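Local coordinates for protein putative ABC transporter (Thermobispora bispora, PDB 4PE6) that probably serves as the solute-binding component of an ABC transporter, capturing a carbohydrate-like ligand between its two lobes, at residues Glu236-Gly239 against Arg240-Ser243; Ala271-Leu275 against Glu276-Leu280; Met164-Thr167 against Thr168-Ile171. One frame throughout, in Å; residues are numbered along the deposited sequence.

Interaction 1: residues Glu236-Gly239 against Arg240-Ser243; sequences ETNG and RALS
Asn238 caps the start of helix 239-247 by a side-chain hydrogen bond to Ala241: OD1 accepts from Ala241 N at 2.9 Å. The bond is fairly straight, 159° at the hydrogen, and the donor is tilted 22° from the amide plane. The amide is turned toward the helix because CG lies between the backbone N and the carbonyl carbon (chi1 70°).

Two main-chain bonds open the helix, from Leu242 N to Asn238 O and from Ser243 N to Gly239 O. Gly239 O is gripped a second time by the hydroxyl of Ser243, whose OG donates to it at 2.6 Å; the two donors arrive from opposite faces of the carbonyl plane.

Aliphatic groups pack against the polar atoms of the turn. The methyl of Ala241 lies between Asn238 OD1 and Glu236 O, with CB 3.3 Å from each, while Leu242 folds its isobutyl group over Asn238 O and reaches Ala256 of strand 255-258.

Charged ends point to outside partners. Glu236 OE1 accepts from Tyr217 N, and the Arg240 guanidinium forms a salt bridge with Asp306. The N-cap thus gives the first-turn N-H of Ala241 an acceptor, while the Arg240 salt bridge and backbone bonds from Thr237, Gly239 and Arg240 to Ala309, Glu307 and Pro305 couple the turn to that neighbouring loop.

Interaction 2: residues Ala271-Leu275 against Glu276-Leu280; sequences ALDLL and EGRDL
Asp273 and Arg278 pair in an unusual way: the arginine lays its aliphatic chain across the carboxylate instead of aiming an N-H at it. Arg278 CD sits 3.5 Å from Asp273 CG, and the long salt bridge from Asp273 OD1 to Arg278 NE, 3.8 Å, is one of charge alone, the oxygen lying well out of the guanidinium plane. The N-H of NE is spent on Glu276 OE1 at 3.0 Å, in a nearly straight bond (171°) that lies in the guanidinium plane but meets the carboxylate from above its own. Glu276 reaches there with CG between its backbone N and carbonyl carbon (chi1 62°), its chain extended beyond. This leaves Asp273 OD1 and Glu276 OE1 only 4.5 Å apart, a likely repulsion that nearby cations probably offset: Arg319, the stronger partner of Asp273, and Arg315, which reaches both acids. Were Asp273 an alanine, Arg315 and Arg319 would probably lose one of their anionic mates and a gap would open beneath the Arg278 chain.

On another side of the turn, Leu274 CG packs on Leu280 CD1 at 3.7 Å, beside Tyr122 of strand 122-126. A water donates to both Leu274 O and Arg278 O, bridging the helix end to the returning chain. The backbone forms a Schellman motif: Arg278 N bonds to Asp273 O at 3.0 Å and Gly277 N to Leu274 O at 3.1 Å, with Gly277 as the positive-phi C-prime residue that terminates helix 263-275.

Interaction 3: residues Met164-Thr167 against Thr168-Ile171; sequences MYET and TKKI
One face of the Tyr165 ring carries the aliphatic chain of Lys169, in a CH-pi contact one helical turn apart. Lys169 CD stands 4.0 Å from the ring centroid, 28° off the normal, and CG lies over the same face, displaced toward the rim; the CD carbon comes closest to Tyr165 CE2, at 3.6 Å. Tyr165 also makes a cation-pi contact with Arg153.

The ring is brought under the lysine chain by the first torsion of Tyr165, which sets CG anti to the backbone nitrogen (chi1 -175°), while Lys169 bends at chi3 and carries its ammonium past the ring toward Glu166. There NZ donates to Glu166 OE2 at 2.9 Å, a salt bridge on the syn side of the carboxylate, though 33° out of its plane. The two chains run side by side, pointing the same way.

Behind them the helical backbone bonds run regularly, from Thr168 N to Met164 O and from Ile171 N to Thr167 O. Thr167 CG2 packs against Ile171 CD1 at 3.9 Å, and both side chains rest on Thr133 of helix 128-142. Lys169 thus serves two neighbours at once: its methylenes lie over one face of the ring while its charge is balanced by Glu166, an arrangement that probably restrains the long chain on an exposed helix surface.

In the fold
Along the chain, interaction 3 comes first, staying within helix 159-173 of the beta-alpha-beta unit that links strands 147-153 and 178-185, and meets helix 128-142; the side chain of Met164, modelled as selenomethionine, is about 4 Å from the bound trihydroxybutanoic acid. Interaction 1 follows, closing the turn from strand 232-235 into helix 239-247 and touching strand 255-258, with the Thr237 side chain about 8 Å from the same ligand. Interaction 2 closes the turn after helix 263-275, packing on strands 108-112 and 122-126 and helix 315-327. The three stand in series, neither nesting nor crossing; interactions 1 and 2 lie on opposite sides of the chain's centre, their centres 35 Å apart.

Interaction 1: residues Glu236-Gly239 against Arg240-Ser243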
# COMPACT_ATOMS: atom_id res chain seq x y z
N GLU A 236 -4.99 7.50 -7.05
CA GLU A 236 -4.81 6.05 -7.19
C GLU A 236 -3.81 5.77 -8.31
O GLU A 236 -3.81 6.47 -9.33
CB GLU A 236 -6.13 5.39 -7.60
CG GLU A 236 -7.24 5.45 -6.56
CD GLU A 236 -8.08 6.71 -6.59
OE1 GLU A 236 -7.72 7.67 -7.29
OE2 GLU A 236 -9.10 6.74 -5.89
N THR A 237 -3.03 4.72 -8.15
CA THR A 237 -2.13 4.24 -9.20
C THR A 237 -2.84 3.16 -10.00
O THR A 237 -2.24 2.16 -10.38
CB THR A 237 -0.83 3.69 -8.60
OG1 THR A 237 -1.15 2.80 -7.52
CG2 THR A 237 0.06 4.83 -8.10
N ASN A 238 -4.15 3.33 -10.23
CA ASN A 238 -4.91 2.34 -10.96
C ASN A 238 -5.26 2.84 -12.36
O ASN A 238 -4.99 4.00 -12.69
CB ASN A 238 -6.15 1.85 -10.16
CG ASN A 238 -7.25 2.89 -10.02
OD1 ASN A 238 -7.20 3.99 -10.57
ND2 ASN A 238 -8.28 2.53 -9.27
N GLY A 239 -5.81 1.96 -13.18
CA GLY A 239 -6.15 2.31 -14.56
C GLY A 239 -7.13 3.47 -14.68
O GLY A 239 -6.98 4.32 -15.56
N ARG A 240 -8.13 3.50 -13.81
CA ARG A 240 -9.18 4.52 -13.89
C ARG A 240 -8.65 5.93 -13.57
O ARG A 240 -9.01 6.91 -14.24
CB ARG A 240 -10.32 4.16 -12.93
CG ARG A 240 -11.44 5.20 -12.87
CD ARG A 240 -12.53 4.78 -11.90
NE ARG A 240 -13.14 3.51 -12.31
CZ ARG A 240 -12.91 2.32 -11.75
NH1 ARG A 240 -12.08 2.18 -10.70
NH2 ARG A 240 -13.53 1.26 -12.24
N ALA A 241 -7.80 6.03 -12.55
CA ALA A 241 -7.28 7.35 -12.14
C ALA A 241 -6.30 7.90 -13.17
O ALA A 241 -6.33 9.09 -13.52
CB ALA A 241 -6.63 7.27 -10.78
N LEU A 242 -5.41 7.03 -13.65
CA LEU A 242 -4.46 7.41 -14.71
C LEU A 242 -5.16 7.91 -15.97
O LEU A 242 -4.77 8.94 -16.54
CB LEU A 242 -3.53 6.25 -15.03
CG LEU A 242 -2.22 6.18 -14.24
CD1 LEU A 242 -2.30 6.75 -12.83
CD2 LEU A 242 -1.75 4.73 -14.18
N SER A 243 -6.21 7.21 -16.38
CA SER A 243 -7.02 7.62 -17.53
C SER A 243 -7.74 8.95 -17.29
O SER A 243 -7.85 9.78 -18.21
CB SER A 243 -8.06 6.55 -17.88
OG SER A 243 -7.46 5.26 -17.98

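Interaction 2: residues Ala271-Leu275 against Glu276-Leu280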
# COMPACT_ATOMS: atom_id res chain seq x y z
N ALA A 271 8.94 -16.29 1.83
CA ALA A 271 8.52 -17.45 2.60
C ALA A 271 9.10 -18.75 2.04
O ALA A 271 9.57 -19.59 2.81
CB ALA A 271 7.00 -17.53 2.69
N LEU A 272 9.07 -18.91 0.72
CA LEU A 272 9.56 -20.12 0.11
C LEU A 272 11.07 -20.26 0.31
O LEU A 272 11.55 -21.35 0.55
CB LEU A 272 9.24 -20.18 -1.38
CG LEU A 272 7.76 -20.25 -1.73
CD1 LEU A 272 7.63 -20.42 -3.24
CD2 LEU A 272 7.04 -21.37 -1.01
N ASP A 273 11.79 -19.15 0.28
CA ASP A 273 13.24 -19.20 0.52
C ASP A 273 13.53 -19.55 1.98
O ASP A 273 14.44 -20.35 2.28
CB ASP A 273 13.92 -17.89 0.08
CG ASP A 273 14.26 -17.88 -1.43
OD1 ASP A 273 14.03 -18.91 -2.10
OD2 ASP A 273 14.78 -16.88 -1.95
N LEU A 274 12.72 -18.99 2.86
CA LEU A 274 12.82 -19.28 4.28
C LEU A 274 12.60 -20.77 4.53
O LEU A 274 13.32 -21.40 5.32
CB LEU A 274 11.82 -18.43 5.06
CG LEU A 274 12.19 -16.95 5.24
CD1 LEU A 274 11.13 -16.25 6.05
CD2 LEU A 274 13.53 -16.76 5.92
N LEU A 275 11.60 -21.33 3.85
CA LEU A 275 11.22 -22.72 4.05
C LEU A 275 12.28 -23.71 3.57
O LEU A 275 12.32 -24.85 4.05
CB LEU A 275 9.88 -23.01 3.36
CG LEU A 275 8.67 -22.46 4.10
CD1 LEU A 275 7.40 -22.61 3.24
CD2 LEU A 275 8.50 -23.15 5.46
N GLU A 276 13.13 -23.31 2.63
CA GLU A 276 14.24 -24.16 2.21
C GLU A 276 15.58 -23.81 2.88
O GLU A 276 16.64 -24.13 2.36
CB GLU A 276 14.35 -24.21 0.68
CG GLU A 276 14.63 -22.90 -0.04
CD GLU A 276 14.84 -23.11 -1.55
OE1 GLU A 276 15.98 -22.94 -2.06
OE2 GLU A 276 13.86 -23.50 -2.21
N GLY A 277 15.51 -23.15 4.03
CA GLY A 277 16.71 -22.90 4.86
C GLY A 277 17.58 -21.71 4.51
O GLY A 277 18.70 -21.56 5.04
N ARG A 278 17.09 -20.83 3.63
CA ARG A 278 17.87 -19.68 3.21
C ARG A 278 17.73 -18.56 4.22
O ARG A 278 16.71 -18.43 4.88
CB ARG A 278 17.44 -19.17 1.85
CG ARG A 278 17.69 -20.14 0.71
CD ARG A 278 17.28 -19.50 -0.60
NE ARG A 278 17.52 -20.42 -1.70
CZ ARG A 278 18.41 -20.26 -2.67
NH1 ARG A 278 19.17 -19.18 -2.76
NH2 ARG A 278 18.51 -21.21 -3.58
N ASP A 279 18.77 -17.74 4.30
CA ASP A 279 18.81 -16.65 5.25
C ASP A 279 18.33 -15.41 4.54
O ASP A 279 18.73 -15.16 3.42
CB ASP A 279 20.23 -16.43 5.76
CG ASP A 279 20.67 -17.52 6.71
OD1 ASP A 279 19.79 -18.25 7.20
OD2 ASP A 279 21.87 -17.65 6.96
N LEU A 280 17.46 -14.67 5.21
CA LEU A 280 17.03 -13.37 4.72
C LEU A 280 17.31 -12.36 5.82
O LEU A 280 17.30 -12.70 6.98
CB LEU A 280 15.52 -13.39 4.42
CG LEU A 280 15.01 -14.27 3.27
CD1 LEU A 280 13.48 -14.14 3.18
CD2 LEU A 280 15.67 -13.91 1.94
O HOH W 1 15.29 -20.10 6.66

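Interaction 3: residues Met164-Thr167 against Thr168-Ile171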
# COMPACT_ATOMS: atom_id res chain seq x y z
N MSE A 164 3.10 7.70 7.96
CA MSE A 164 2.90 8.66 6.88
C MSE A 164 2.25 9.91 7.37
O MSE A 164 2.60 10.99 6.91
CB MSE A 164 2.13 8.03 5.72
CG MSE A 164 2.95 6.87 5.16
SE MSE A 164 2.35 6.22 3.39
CE MSE A 164 0.90 5.05 3.90
N TYR A 165 1.34 9.80 8.34
CA TYR A 165 0.66 10.98 8.88
C TYR A 165 1.70 11.89 9.58
O TYR A 165 1.67 13.11 9.42
CB TYR A 165 -0.52 10.62 9.82
CG TYR A 165 -1.33 11.82 10.30
CD1 TYR A 165 -1.89 12.71 9.38
CD2 TYR A 165 -1.52 12.08 11.66
CE1 TYR A 165 -2.60 13.82 9.80
CE2 TYR A 165 -2.23 13.20 12.08
CZ TYR A 165 -2.78 14.05 11.14
OH TYR A 165 -3.48 15.16 11.51
N GLU A 166 2.62 11.30 10.33
CA GLU A 166 3.68 12.09 10.95
C GLU A 166 4.50 12.77 9.88
O GLU A 166 4.86 13.94 10.03
CB GLU A 166 4.60 11.23 11.83
CG GLU A 166 3.90 10.64 13.03
CD GLU A 166 3.28 11.70 13.91
OE1 GLU A 166 4.01 12.63 14.34
OE2 GLU A 166 2.04 11.63 14.15
N THR A 167 4.81 12.05 8.81
CA THR A 167 5.60 12.62 7.72
C THR A 167 4.83 13.78 7.07
O THR A 167 5.38 14.86 6.88
CB THR A 167 5.99 11.57 6.66
OG1 THR A 167 6.69 10.50 7.28
CG2 THR A 167 6.87 12.17 5.61
N THR A 168 3.55 13.57 6.77
CA THR A 168 2.75 14.62 6.16
C THR A 168 2.71 15.88 7.04
O THR A 168 2.84 16.98 6.53
CB THR A 168 1.30 14.17 5.89
OG1 THR A 168 1.31 13.01 5.04
CG2 THR A 168 0.54 15.28 5.19
N LYS A 169 2.56 15.70 8.35
CA LYS A 169 2.52 16.87 9.25
C LYS A 169 3.87 17.59 9.24
O LYS A 169 3.93 18.82 9.20
CB LYS A 169 2.14 16.46 10.67
CG LYS A 169 0.67 16.03 10.81
CD LYS A 169 0.30 15.78 12.27
CE LYS A 169 1.08 14.62 12.85
NZ LYS A 169 0.56 14.18 14.18
N LYS A 170 4.95 16.81 9.27
CA LYS A 170 6.30 17.38 9.23
C LYS A 170 6.54 18.24 7.99
O LYS A 170 7.06 19.34 8.08
CB LYS A 170 7.32 16.27 9.29
CG LYS A 170 8.72 16.78 9.50
CD LYS A 170 9.74 15.66 9.43
CE LYS A 170 11.16 16.19 9.59
NZ LYS A 170 12.08 15.57 8.59
N ILE A 171 6.18 17.72 6.83
CA ILE A 171 6.32 18.45 5.59
C ILE A 171 5.44 19.70 5.62
O ILE A 171 5.88 20.78 5.23
CB ILE A 171 6.02 17.55 4.38
CG1 ILE A 171 7.11 16.47 4.28
CG2 ILE A 171 5.92 18.36 3.09
CD1 ILE A 171 6.77 15.36 3.29